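Local coordinates for protein yhhW (Escherichia coli, PDB 1TQ5), which cleaves quercetin with molecular oxygen in vitro as a metal-dependent 2,3-dioxygenase of the pirin family, although its physiological role is unknown, at residues D61-T66 with K155-M160; L65-E70 with L162-L167; M79-Q84 with P128-R133; Q91-S94 with R100-E103. All blocks are in the same frame, centred on the assembly; numbering follows the deposited sequence.

Interaction 1 (D61-T66 with K155-M160)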
loop_
_atom_site.group_PDB
_atom_site.type_symbol
_atom_site.label_atom_id
_atom_site.label_comp_id
_atom_site.label_asym_id
_atom_site.label_seq_id
_atom_site.Cartn_x
_atom_site.Cartn_y
_atom_site.Cartn_z
ATOM N N ASP A 61 17.648 -2.596 1.013
ATOM C CA ASP A 61 16.937 -2.562 2.290
ATOM C C ASP A 61 15.566 -1.887 2.223
ATOM O O ASP A 61 15.430 -0.721 2.587
ATOM C CB ASP A 61 17.786 -1.848 3.347
ATOM C CG ASP A 61 19.237 -2.303 3.343
ATOM O OD1 ASP A 61 19.486 -3.529 3.343
ATOM O OD2 ASP A 61 20.129 -1.429 3.347
HETATM N N MSE A 62 14.553 -2.622 1.774
HETATM C CA MSE A 62 13.203 -2.071 1.679
HETATM C C MSE A 62 12.228 -3.128 1.173
HETATM O O MSE A 62 12.555 -3.906 0.274
HETATM C CB MSE A 62 13.192 -0.859 0.732
HETATM C CG MSE A 62 11.924 -0.003 0.771
HETATM SE SE MSE A 62 11.704 1.014 2.265
HETATM C CE MSE A 62 12.786 2.381 1.905
ATOM N N GLU A 63 11.043 -3.168 1.773
ATOM C CA GLU A 63 10.003 -4.111 1.370
ATOM C C GLU A 63 9.102 -3.349 0.408
ATOM O O GLU A 63 8.477 -2.360 0.793
ATOM C CB GLU A 63 9.187 -4.574 2.584
ATOM C CG GLU A 63 10.007 -5.262 3.676
ATOM C CD GLU A 63 10.539 -6.625 3.254
ATOM O OE1 GLU A 63 9.769 -7.608 3.285
ATOM O OE2 GLU A 63 11.728 -6.711 2.882
ATOM N N ILE A 64 9.049 -3.798 -0.841
ATOM C CA ILE A 64 8.230 -3.138 -1.852
ATOM C C ILE A 64 6.991 -3.954 -2.187
ATOM O O ILE A 64 7.084 -5.046 -2.749
ATOM C CB ILE A 64 9.020 -2.909 -3.154
ATOM C CG1 ILE A 64 10.361 -2.243 -2.847
ATOM C CG2 ILE A 64 8.205 -2.036 -4.099
ATOM C CD1 ILE A 64 10.243 -0.892 -2.186
ATOM N N LEU A 65 5.828 -3.410 -1.847
ATOM C CA LEU A 65 4.566 -4.085 -2.101
ATOM C C LEU A 65 3.771 -3.403 -3.208
ATOM O O LEU A 65 3.665 -2.179 -3.238
ATOM C CB LEU A 65 3.726 -4.104 -0.829
ATOM C CG LEU A 65 2.271 -4.538 -1.001
ATOM C CD1 LEU A 65 2.198 -6.045 -1.186
ATOM C CD2 LEU A 65 1.476 -4.109 0.216
ATOM N N THR A 66 3.210 -4.199 -4.113
ATOM C CA THR A 66 2.400 -3.664 -5.203
ATOM C C THR A 66 0.971 -4.217 -5.139
ATOM O O THR A 66 0.774 -5.412 -4.932
ATOM C CB THR A 66 2.970 -4.052 -6.584
ATOM O OG1 THR A 66 4.353 -3.679 -6.667
ATOM C CG2 THR A 66 2.188 -3.355 -7.690
ATOM N N LYS A 155 4.551 -12.950 3.859
ATOM C CA LYS A 155 5.479 -12.498 4.886
ATOM C C LYS A 155 6.064 -11.129 4.583
ATOM O O LYS A 155 6.337 -10.789 3.434
ATOM C CB LYS A 155 6.627 -13.497 5.071
ATOM C CG LYS A 155 7.668 -13.020 6.082
ATOM C CD LYS A 155 8.556 -14.145 6.583
ATOM C CE LYS A 155 7.790 -15.083 7.505
ATOM N NZ LYS A 155 8.650 -16.196 8.013
ATOM N N VAL A 156 6.239 -10.339 5.633
ATOM C CA VAL A 156 6.824 -9.016 5.508
ATOM C C VAL A 156 7.859 -8.949 6.623
ATOM O O VAL A 156 7.588 -9.362 7.748
ATOM C CB VAL A 156 5.749 -7.891 5.662
ATOM C CG1 VAL A 156 5.169 -7.890 7.064
ATOM C CG2 VAL A 156 6.360 -6.539 5.323
ATOM N N HIS A 157 9.053 -8.463 6.299
ATOM C CA HIS A 157 10.136 -8.361 7.274
ATOM C C HIS A 157 10.025 -7.097 8.117
ATOM O O HIS A 157 10.921 -6.253 8.125
ATOM C CB HIS A 157 11.485 -8.390 6.553
ATOM C CG HIS A 157 11.752 -9.675 5.835
ATOM N ND1 HIS A 157 11.945 -10.870 6.495
ATOM C CD2 HIS A 157 11.843 -9.956 4.514
ATOM C CE1 HIS A 157 12.144 -11.831 5.611
ATOM N NE2 HIS A 157 12.087 -11.304 4.402
ATOM N N GLN A 158 8.915 -6.979 8.834
ATOM C CA GLN A 158 8.666 -5.825 9.679
ATOM C C GLN A 158 7.521 -6.182 10.615
ATOM O O GLN A 158 6.624 -6.939 10.242
ATOM C CB GLN A 158 8.311 -4.615 8.801
ATOM C CG GLN A 158 7.992 -3.317 9.534
ATOM C CD GLN A 158 8.992 -2.985 10.625
ATOM O OE1 GLN A 158 8.882 -3.474 11.749
ATOM N NE2 GLN A 158 9.976 -2.158 10.298
ATOM N N ASP A 159 7.570 -5.665 11.835
ATOM C CA ASP A 159 6.527 -5.934 12.818
ATOM C C ASP A 159 5.263 -5.182 12.414
ATOM O O ASP A 159 4.854 -4.234 13.084
ATOM C CB ASP A 159 6.978 -5.468 14.208
ATOM C CG ASP A 159 5.957 -5.779 15.289
ATOM O OD1 ASP A 159 5.979 -5.107 16.343
ATOM O OD2 ASP A 159 5.140 -6.704 15.089
HETATM N N MSE A 160 4.646 -5.599 11.315
HETATM C CA MSE A 160 3.436 -4.930 10.850
HETATM C C MSE A 160 2.469 -5.874 10.153
HETATM O O MSE A 160 2.868 -6.881 9.576
HETATM C CB MSE A 160 3.802 -3.786 9.891
HETATM C CG MSE A 160 4.242 -4.225 8.493
HETATM SE SE MSE A 160 2.860 -4.633 7.379
HETATM C CE MSE A 160 2.393 -2.970 6.845
#
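Glu-63 reaches from the start of strand 63-70 to the backbone of His-157, which lies in the loop before strand 161-167. CB points toward that loop, and the side chain can be followed outward from there. CG stands anti to the carbonyl carbon (chi1 -59°). The chain then bends at chi2 (-69°), which turns the carboxylate against the loop. CD comes within 3.8 Å of His-157 CD2. Across the two segments, OE1 accepts a hydrogen bond from His-157 N at 3.2 Å. That bond is nearly straight at the hydrogen (174°), but the N-H arrives from well above the carboxylate plane. OE1 also lies 3.4 Å from His-157 CD2, and its nearest Val-156 side-chain atom is CG2 at 4.1 Å. OE2 sits in the plane of the imidazole at its edge, 3.6 Å from CD2. The carboxylate and ring planes are steeply inclined to each other.

Both oxygens have further partners. OE1 forms a salt bridge with Arg-129, and OE2 is hydrogen-bonded to Ser-94. Arg-129 also bonds to the carbonyl of Lys-155, so one guanidinium serves both segments. These bonds satisfy a buried acid, and the nearby arginine probably favours its charged form.

The loop is sharply folded here. His-157 is the centre of an inverse gamma turn, closed by a weak bond of 2.9 Å from Gln-158 N to Val-156 O. The two segments belong to different cupin domains. The contact is part of the face-to-face domain packing of a bicupin.

Interaction 2 (L65-E70 with L162-L167)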
loop_
_atom_site.group_PDB
_atom_site.type_symbol
_atom_site.label_atom_id
_atom_site.label_comp_id
_atom_site.label_asym_id
_atom_site.label_seq_id
_atom_site.Cartn_x
_atom_site.Cartn_y
_atom_site.Cartn_z
ATOM N N LEU A 65 5.828 -3.410 -1.847
ATOM C CA LEU A 65 4.566 -4.085 -2.101
ATOM C C LEU A 65 3.771 -3.403 -3.208
ATOM O O LEU A 65 3.665 -2.179 -3.238
ATOM C CB LEU A 65 3.726 -4.104 -0.829
ATOM C CG LEU A 65 2.271 -4.538 -1.001
ATOM C CD1 LEU A 65 2.198 -6.045 -1.186
ATOM C CD2 LEU A 65 1.476 -4.109 0.216
ATOM N N THR A 66 3.210 -4.199 -4.113
ATOM C CA THR A 66 2.400 -3.664 -5.203
ATOM C C THR A 66 0.971 -4.217 -5.139
ATOM O O THR A 66 0.774 -5.412 -4.932
ATOM C CB THR A 66 2.970 -4.052 -6.584
ATOM O OG1 THR A 66 4.353 -3.679 -6.667
ATOM C CG2 THR A 66 2.188 -3.355 -7.690
ATOM N N TYR A 67 -0.013 -3.341 -5.299
ATOM C CA TYR A 67 -1.414 -3.742 -5.320
ATOM C C TYR A 67 -2.016 -3.201 -6.615
ATOM O O TYR A 67 -2.117 -1.989 -6.801
ATOM C CB TYR A 67 -2.167 -3.184 -4.107
ATOM C CG TYR A 67 -3.634 -3.563 -4.073
ATOM C CD1 TYR A 67 -4.065 -4.808 -4.541
ATOM C CD2 TYR A 67 -4.589 -2.691 -3.553
ATOM C CE1 TYR A 67 -5.409 -5.175 -4.495
ATOM C CE2 TYR A 67 -5.939 -3.049 -3.500
ATOM C CZ TYR A 67 -6.339 -4.295 -3.974
ATOM O OH TYR A 67 -7.663 -4.662 -3.923
ATOM N N VAL A 68 -2.383 -4.109 -7.518
ATOM C CA VAL A 68 -2.955 -3.731 -8.806
ATOM C C VAL A 68 -4.462 -3.532 -8.702
ATOM O O VAL A 68 -5.195 -4.434 -8.295
ATOM C CB VAL A 68 -2.665 -4.799 -9.880
ATOM C CG1 VAL A 68 -3.173 -4.327 -11.233
ATOM C CG2 VAL A 68 -1.162 -5.085 -9.939
ATOM N N LEU A 69 -4.908 -2.339 -9.081
ATOM C CA LEU A 69 -6.318 -1.973 -9.027
ATOM C C LEU A 69 -7.030 -2.166 -10.362
ATOM O O LEU A 69 -8.199 -2.551 -10.402
ATOM C CB LEU A 69 -6.444 -0.513 -8.598
ATOM C CG LEU A 69 -5.778 -0.153 -7.267
ATOM C CD1 LEU A 69 -5.847 1.348 -7.038
ATOM C CD2 LEU A 69 -6.471 -0.896 -6.142
ATOM N N GLU A 70 -6.321 -1.896 -11.452
ATOM C CA GLU A 70 -6.897 -2.024 -12.784
ATOM C C GLU A 70 -5.811 -2.383 -13.794
ATOM O O GLU A 70 -4.705 -1.839 -13.749
ATOM C CB GLU A 70 -7.563 -0.703 -13.179
ATOM C CG GLU A 70 -8.225 -0.704 -14.551
ATOM C CD GLU A 70 -8.647 0.692 -14.984
ATOM O OE1 GLU A 70 -9.354 1.366 -14.206
ATOM O OE2 GLU A 70 -8.274 1.116 -16.102
ATOM N N LEU A 162 -1.021 -5.950 7.476
ATOM C CA LEU A 162 -1.781 -5.211 6.477
ATOM C C LEU A 162 -3.031 -6.014 6.148
ATOM O O LEU A 162 -2.958 -7.207 5.858
ATOM C CB LEU A 162 -0.960 -5.006 5.197
ATOM C CG LEU A 162 -1.699 -4.385 3.998
ATOM C CD1 LEU A 162 -2.204 -2.983 4.351
ATOM C CD2 LEU A 162 -0.765 -4.328 2.788
ATOM N N TYR A 163 -4.178 -5.352 6.208
ATOM C CA TYR A 163 -5.450 -5.988 5.911
ATOM C C TYR A 163 -6.131 -5.283 4.750
ATOM O O TYR A 163 -5.998 -4.068 4.587
ATOM C CB TYR A 163 -6.391 -5.897 7.112
ATOM C CG TYR A 163 -5.911 -6.567 8.372
ATOM C CD1 TYR A 163 -6.349 -7.845 8.712
ATOM C CD2 TYR A 163 -5.039 -5.915 9.242
ATOM C CE1 TYR A 163 -5.934 -8.456 9.889
ATOM C CE2 TYR A 163 -4.615 -6.515 10.420
ATOM C CZ TYR A 163 -5.068 -7.787 10.737
ATOM O OH TYR A 163 -4.649 -8.390 11.904
ATOM N N ARG A 164 -6.838 -6.055 3.933
ATOM C CA ARG A 164 -7.630 -5.494 2.850
ATOM C C ARG A 164 -9.035 -5.711 3.404
ATOM O O ARG A 164 -9.452 -6.846 3.627
ATOM C CB ARG A 164 -7.453 -6.262 1.542
ATOM C CG ARG A 164 -8.416 -5.782 0.467
ATOM C CD ARG A 164 -8.097 -6.348 -0.908
ATOM N NE ARG A 164 -8.094 -7.807 -0.951
ATOM C CZ ARG A 164 -7.916 -8.512 -2.064
ATOM N NH1 ARG A 164 -7.921 -9.837 -2.022
ATOM N NH2 ARG A 164 -7.734 -7.890 -3.225
ATOM N N TRP A 165 -9.750 -4.618 3.641
ATOM C CA TRP A 165 -11.077 -4.679 4.232
ATOM C C TRP A 165 -12.182 -4.257 3.266
ATOM O O TRP A 165 -12.282 -3.084 2.900
ATOM C CB TRP A 165 -11.105 -3.763 5.460
ATOM C CG TRP A 165 -11.912 -4.267 6.613
ATOM C CD1 TRP A 165 -13.082 -4.970 6.558
ATOM C CD2 TRP A 165 -11.630 -4.066 8.001
ATOM N NE1 TRP A 165 -13.546 -5.221 7.827
ATOM C CE2 TRP A 165 -12.674 -4.677 8.733
ATOM C CE3 TRP A 165 -10.596 -3.430 8.701
ATOM C CZ2 TRP A 165 -12.712 -4.670 10.131
ATOM C CZ3 TRP A 165 -10.634 -3.423 10.092
ATOM C CH2 TRP A 165 -11.687 -4.041 10.790
ATOM N N ALA A 166 -13.008 -5.210 2.851
ATOM C CA ALA A 166 -14.116 -4.900 1.956
ATOM C C ALA A 166 -15.365 -4.753 2.819
ATOM O O ALA A 166 -15.687 -5.640 3.607
ATOM C CB ALA A 166 -14.304 -6.014 0.930
ATOM N N LEU A 167 -16.056 -3.627 2.685
ATOM C CA LEU A 167 -17.260 -3.381 3.472
ATOM C C LEU A 167 -18.447 -2.982 2.612
ATOM O O LEU A 167 -18.330 -2.141 1.725
ATOM C CB LEU A 167 -17.013 -2.276 4.505
ATOM C CG LEU A 167 -15.989 -2.519 5.612
ATOM C CD1 LEU A 167 -15.888 -1.273 6.468
ATOM C CD2 LEU A 167 -16.398 -3.711 6.462
#
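Leu-65 and Leu-162 form the apolar part of this contact. With CG anti to the backbone N in both, the two side chains extend across the interface and meet tip to tip. Leu-65 CD2 and Leu-162 CD2 are 3.4 Å apart, tighter than usual for two methyl groups. Leu-145 on strand 141-146 packs against both residues.

The polar part is Tyr-67 with Arg-164. Their side chains cross at about a right angle, with the ring and guanidinium planes 74° apart. Arg-164 NH2 gives Tyr-67 OH a weak hydrogen bond of 3.3 Å. The hydroxyl oxygen lies at the guanidinium edge, in its plane. The arginine bends at chi3 (58°), and its CD also touches Tyr-67 OH at 3.5 Å. Stronger partners hold both groups. Tyr-67 OH is hydrogen-bonded to Glu-222, while Arg-164 bonds through NH1 to Gln-142 and through NH2 to the carbonyl of Gly-88. The Tyr-67 ring is stacked with that of Phe-90.

The backbones do not pair: Tyr-67 CA and Arg-164 CA are 10.4 Å apart. Side chains alone bridge strands 63-70 and 161-167, one from the seven-stranded sheet of each cupin domain. This is the sheet-against-sheet packing at the domain interface of a bicupin.

Interaction 3 (M79-Q84 with P128-R133); sequences MGNKEQ and PRYEQR
Asn-81 and Glu-83 face Tyr-130 and Gln-132 across the N-terminal cupin barrel, between its four-stranded and seven-stranded sheets. Strand 82-86 is outermost in the first sheet and strand 129-133 in the second. No hydrogen bond joins the two segments.

Asn-81 comes first, just before its strand. Its side chain slides past that of Tyr-130 in the opposite direction. Asn-81 CB lies 4.1 Å from Tyr-130 CD2, and the amide is turned 39° from the ring plane.

Glu-83 follows two residues later. Its aliphatic part meets the far end of the tyrosine, with CB and CG each 3.6 Å from Tyr-130 OH. That hydroxyl is hydrogen-bonded to Gln-91, and the ring is stacked with His-75, so both the hydroxyl and the ring of the tyrosine have partners outside the two segments.

Beyond CG, Glu-83 bends at chi2 (89°) and crosses Gln-132 at about a right angle. Glu-83 CG is 4.1 Å from Gln-132 CG. The Gln-132 amide uses NE2 for the carbonyl of Phe-90. A second cadmium ion, not the one at the histidine site, lies about 4 Å from this side chain at the nearest atoms. Toward the glutamate the amide presents its oxygen: Glu-83 OE1 and Gln-132 OE1 are 3.6 Å apart.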
loop_
_atom_site.group_PDB
_atom_site.type_symbol
_atom_site.label_atom_id
_atom_site.label_comp_id
_atom_site.label_asym_id
_atom_site.label_seq_id
_atom_site.Cartn_x
_atom_site.Cartn_y
_atom_site.Cartn_z
HETATM N N MSE A 79 17.195 -11.383 -11.265
HETATM C CA MSE A 79 17.086 -12.774 -10.861
HETATM C C MSE A 79 16.412 -13.407 -12.073
HETATM O O MSE A 79 16.665 -13.007 -13.209
HETATM C CB MSE A 79 16.172 -12.898 -9.639
HETATM C CG MSE A 79 16.736 -13.680 -8.467
HETATM SE SE MSE A 79 17.872 -12.731 -7.419
HETATM C CE MSE A 79 19.338 -13.820 -7.423
ATOM N N GLY A 80 15.546 -14.381 -11.843
ATOM C CA GLY A 80 14.862 -15.000 -12.959
ATOM C C GLY A 80 13.383 -14.713 -12.848
ATOM O O GLY A 80 12.587 -15.109 -13.703
ATOM N N ASN A 81 13.024 -13.996 -11.791
ATOM C CA ASN A 81 11.637 -13.665 -11.511
ATOM C C ASN A 81 10.910 -12.847 -12.570
ATOM O O ASN A 81 11.172 -11.660 -12.762
ATOM C CB ASN A 81 11.544 -12.958 -10.156
ATOM C CG ASN A 81 12.014 -13.838 -9.005
ATOM O OD1 ASN A 81 12.245 -13.359 -7.894
ATOM N ND2 ASN A 81 12.152 -15.130 -9.268
ATOM N N LYS A 82 9.985 -13.514 -13.250
ATOM C CA LYS A 82 9.141 -12.919 -14.279
ATOM C C LYS A 82 7.733 -13.259 -13.802
ATOM O O LYS A 82 7.464 -14.419 -13.470
ATOM C CB LYS A 82 9.395 -13.584 -15.632
ATOM C CG LYS A 82 10.806 -13.411 -16.175
ATOM C CD LYS A 82 10.975 -12.073 -16.872
ATOM C CE LYS A 82 10.073 -11.975 -18.096
ATOM N NZ LYS A 82 10.227 -10.678 -18.805
ATOM N N GLU A 83 6.844 -12.270 -13.760
ATOM C CA GLU A 83 5.478 -12.505 -13.290
ATOM C C GLU A 83 4.467 -11.440 -13.738
ATOM O O GLU A 83 4.797 -10.259 -13.836
ATOM C CB GLU A 83 5.481 -12.579 -11.756
ATOM C CG GLU A 83 4.106 -12.747 -11.130
ATOM C CD GLU A 83 3.709 -14.204 -10.979
ATOM O OE1 GLU A 83 2.508 -14.513 -11.127
ATOM O OE2 GLU A 83 4.598 -15.036 -10.702
ATOM N N GLN A 84 3.239 -11.866 -14.016
ATOM C CA GLN A 84 2.180 -10.938 -14.404
ATOM C C GLN A 84 1.133 -10.897 -13.294
ATOM O O GLN A 84 0.568 -11.924 -12.915
ATOM C CB GLN A 84 1.538 -11.352 -15.731
ATOM C CG GLN A 84 2.458 -11.148 -16.925
ATOM C CD GLN A 84 1.705 -10.945 -18.225
ATOM O OE1 GLN A 84 2.310 -10.701 -19.268
ATOM N NE2 GLN A 84 0.378 -11.042 -18.169
ATOM N N PRO A 128 17.463 -11.122 -0.642
ATOM C CA PRO A 128 16.458 -10.771 -1.651
ATOM C C PRO A 128 15.435 -11.876 -1.883
ATOM O O PRO A 128 15.794 -13.042 -2.030
ATOM C CB PRO A 128 17.303 -10.505 -2.891
ATOM C CG PRO A 128 18.569 -9.945 -2.313
ATOM C CD PRO A 128 18.825 -10.878 -1.155
ATOM N N ARG A 129 14.159 -11.505 -1.923
ATOM C CA ARG A 129 13.094 -12.477 -2.141
ATOM C C ARG A 129 11.921 -11.851 -2.878
ATOM O O ARG A 129 11.675 -10.647 -2.776
ATOM C CB ARG A 129 12.611 -13.038 -0.807
ATOM C CG ARG A 129 12.067 -11.977 0.123
ATOM C CD ARG A 129 10.597 -12.195 0.430
ATOM N NE ARG A 129 10.044 -11.044 1.135
ATOM C CZ ARG A 129 8.840 -11.007 1.693
ATOM N NH1 ARG A 129 8.042 -12.066 1.638
ATOM N NH2 ARG A 129 8.440 -9.903 2.311
ATOM N N TYR A 130 11.200 -12.676 -3.629
ATOM C CA TYR A 130 10.046 -12.208 -4.375
ATOM C C TYR A 130 8.887 -13.174 -4.239
ATOM O O TYR A 130 9.006 -14.356 -4.568
ATOM C CB TYR A 130 10.369 -12.049 -5.858
ATOM C CG TYR A 130 9.149 -11.669 -6.664
ATOM C CD1 TYR A 130 8.587 -10.398 -6.548
ATOM C CD2 TYR A 130 8.512 -12.601 -7.487
ATOM C CE1 TYR A 130 7.420 -10.062 -7.223
ATOM C CE2 TYR A 130 7.343 -12.277 -8.167
ATOM C CZ TYR A 130 6.802 -11.003 -8.027
ATOM O OH TYR A 130 5.635 -10.673 -8.676
ATOM N N GLU A 131 7.760 -12.664 -3.761
ATOM C CA GLU A 131 6.578 -13.487 -3.596
ATOM C C GLU A 131 5.342 -12.823 -4.181
ATOM O O GLU A 131 5.236 -11.595 -4.245
ATOM C CB GLU A 131 6.351 -13.804 -2.117
ATOM C CG GLU A 131 7.415 -14.704 -1.523
ATOM C CD GLU A 131 7.046 -15.195 -0.141
ATOM O OE1 GLU A 131 6.051 -15.941 -0.022
ATOM O OE2 GLU A 131 7.747 -14.828 0.824
ATOM N N GLN A 132 4.413 -13.655 -4.621
ATOM C CA GLN A 132 3.174 -13.175 -5.207
ATOM C C GLN A 132 2.104 -14.135 -4.733
ATOM O O GLN A 132 2.367 -15.330 -4.594
ATOM C CB GLN A 132 3.283 -13.201 -6.733
ATOM C CG GLN A 132 2.235 -12.391 -7.480
ATOM C CD GLN A 132 0.881 -13.075 -7.557
ATOM O OE1 GLN A 132 0.777 -14.232 -7.969
ATOM N NE2 GLN A 132 -0.169 -12.354 -7.172
ATOM N N ARG A 133 0.907 -13.622 -4.472
ATOM C CA ARG A 133 -0.178 -14.481 -4.015
ATOM C C ARG A 133 -1.541 -14.049 -4.524
ATOM O O ARG A 133 -1.826 -12.855 -4.664
ATOM C CB ARG A 133 -0.212 -14.535 -2.482
ATOM C CG ARG A 133 -1.355 -15.383 -1.913
ATOM C CD ARG A 133 -0.998 -15.938 -0.548
ATOM N NE ARG A 133 -1.931 -16.969 -0.094
ATOM C CZ ARG A 133 -1.693 -17.788 0.929
ATOM N NH1 ARG A 133 -0.552 -17.699 1.599
ATOM N NH2 ARG A 133 -2.596 -18.688 1.295
#

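Interaction 4 (Q91-S94 with R100-E103); sequences QIMS and RHSE. With CD (cadmium ion), chain B.
Met-93 packs against His-101 at the metal site of the N-terminal cupin domain, between strands 90-94 and 99-104. Met-93 is modelled as selenomethionine. Its chain runs extended through chi2 and then bends at chi3 (87°), which lays the terminal methyl over the imidazole. Met-93 CE is 3.6 Å from the His-101 ring centroid and only 14° off the ring normal. This is a CH-pi contact over one face. Met-93 SE lies obliquely to the same ring, 4.4 Å from its centroid.

The metal takes a different side of the ring. His-101 NE2 binds the cadmium ion at 2.6 Å, with the ion in the ring plane at its edge. Two waters are also ligands, water 2 at 2.5 Å and water 1 at 2.7 Å from the cadmium ion. His-59 supplies another bond, and the His-57 ring meets that of His-101 steeply.

Gln-91 and Glu-103 approach from opposite directions, with amide and carboxylate planes 63° apart. Gln-91 NE2 is 3.9 Å from Glu-103 OE2, so no hydrogen bond forms. The amide is held instead by Tyr-130 OH at OE1 and Thr-66 OG1 at NE2. Glu-103 is a probable metal ligand by similarity to relatives. It is not among the cadmium ligands here, and the modelled position of its carboxylate is less sure.

The chemistry is divided by direction. An apolar methyl covers the ring face and probably helps to limit its rotation without offering a donor to the metal, while the in-plane NE2 remains directed at the ion.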
loop_
_atom_site.group_PDB
_atom_site.type_symbol
_atom_site.label_atom_id
_atom_site.label_comp_id
_atom_site.label_asym_id
_atom_site.label_seq_id
_atom_site.Cartn_x
_atom_site.Cartn_y
_atom_site.Cartn_z
ATOM N N GLN A 91 1.821 -8.379 -4.821
ATOM C CA GLN A 91 3.136 -8.939 -5.058
ATOM C C GLN A 91 4.012 -8.214 -4.051
ATOM O O GLN A 91 3.738 -7.067 -3.703
ATOM C CB GLN A 91 3.621 -8.674 -6.491
ATOM C CG GLN A 91 4.242 -7.297 -6.743
ATOM C CD GLN A 91 4.706 -7.118 -8.182
ATOM O OE1 GLN A 91 4.908 -8.090 -8.905
ATOM N NE2 GLN A 91 4.887 -5.869 -8.596
ATOM N N ILE A 92 5.031 -8.888 -3.540
ATOM C CA ILE A 92 5.919 -8.235 -2.598
ATOM C C ILE A 92 7.350 -8.620 -2.917
ATOM O O ILE A 92 7.620 -9.734 -3.372
ATOM C CB ILE A 92 5.578 -8.598 -1.135
ATOM C CG1 ILE A 92 6.400 -7.719 -0.184
ATOM C CG2 ILE A 92 5.856 -10.067 -0.875
ATOM C CD1 ILE A 92 5.999 -7.841 1.275
HETATM N N MSE A 93 8.262 -7.685 -2.692
HETATM C CA MSE A 93 9.673 -7.907 -2.960
HETATM C C MSE A 93 10.522 -7.272 -1.861
HETATM O O MSE A 93 10.263 -6.144 -1.437
HETATM C CB MSE A 93 10.022 -7.288 -4.313
HETATM C CG MSE A 93 11.428 -7.540 -4.816
HETATM SE SE MSE A 93 11.671 -6.735 -6.425
HETATM C CE MSE A 93 12.188 -5.091 -5.894
ATOM N N SER A 94 11.520 -8.009 -1.391
ATOM C CA SER A 94 12.431 -7.509 -0.372
ATOM C C SER A 94 13.738 -7.187 -1.082
ATOM O O SER A 94 14.387 -8.082 -1.620
ATOM C CB SER A 94 12.684 -8.574 0.699
ATOM O OG SER A 94 11.513 -8.853 1.446
ATOM N N ARG A 100 17.723 -5.292 -8.498
ATOM C CA ARG A 100 17.267 -4.418 -9.569
ATOM C C ARG A 100 15.981 -4.996 -10.141
ATOM O O ARG A 100 15.827 -6.215 -10.231
ATOM C CB ARG A 100 18.323 -4.323 -10.673
ATOM C CG ARG A 100 19.460 -3.361 -10.369
ATOM C CD ARG A 100 20.580 -3.473 -11.395
ATOM N NE ARG A 100 21.293 -4.744 -11.289
ATOM C CZ ARG A 100 21.965 -5.140 -10.210
ATOM N NH1 ARG A 100 22.023 -4.364 -9.135
ATOM N NH2 ARG A 100 22.575 -6.318 -10.203
ATOM N N HIS A 101 15.044 -4.134 -10.513
ATOM C CA HIS A 101 13.805 -4.633 -11.083
ATOM C C HIS A 101 13.150 -3.608 -11.982
ATOM O O HIS A 101 13.545 -2.445 -12.015
ATOM C CB HIS A 101 12.818 -5.049 -9.983
ATOM C CG HIS A 101 12.120 -3.900 -9.322
ATOM N ND1 HIS A 101 10.798 -3.957 -8.938
ATOM C CD2 HIS A 101 12.559 -2.666 -8.975
ATOM C CE1 HIS A 101 10.452 -2.808 -8.384
ATOM N NE2 HIS A 101 11.502 -2.008 -8.394
ATOM N N SER A 102 12.155 -4.064 -12.730
ATOM C CA SER A 102 11.403 -3.198 -13.618
ATOM C C SER A 102 9.959 -3.668 -13.568
ATOM O O SER A 102 9.687 -4.826 -13.247
ATOM C CB SER A 102 11.930 -3.301 -15.051
ATOM O OG SER A 102 11.608 -4.557 -15.613
ATOM N N GLU A 103 9.042 -2.758 -13.871
ATOM C CA GLU A 103 7.610 -3.044 -13.885
ATOM C C GLU A 103 7.001 -2.283 -15.045
ATOM O O GLU A 103 7.186 -1.074 -15.156
ATOM C CB GLU A 103 6.938 -2.568 -12.594
ATOM C CG GLU A 103 6.727 -3.639 -11.545
ATOM C CD GLU A 103 7.793 -3.618 -10.477
ATOM O OE1 GLU A 103 8.109 -2.510 -9.990
ATOM O OE2 GLU A 103 8.302 -4.702 -10.117
HETATM CD CD CD B . 11.362 0.516 -7.891
HETATM O O HOH W 1 11.533 3.128 -7.365
HETATM O O HOH W 2 9.104 0.723 -6.775
#

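Interactions 1, 2 and 4 are buried, while interaction 3 lies at the surface. Interactions 1 and 2 share strand 63-70 and join the two cupin domains, the first mainly through an acid and a loop backbone, the second through methyl groups and a weak arginine-tyrosine bond. Interactions 3 and 4 stay within the N-terminal barrel, their centres about 7 Å apart, and span its two sheets without a hydrogen bond between their segments. Strand 90-94 lies between strands 63-70 and 129-133 in one sheet. Arg-129 of interaction 3 bonds to Glu-63 and to Ser-94, so it ties interactions 1, 3 and 4 together. Interaction 4 alone holds a residue of the histidine metal site.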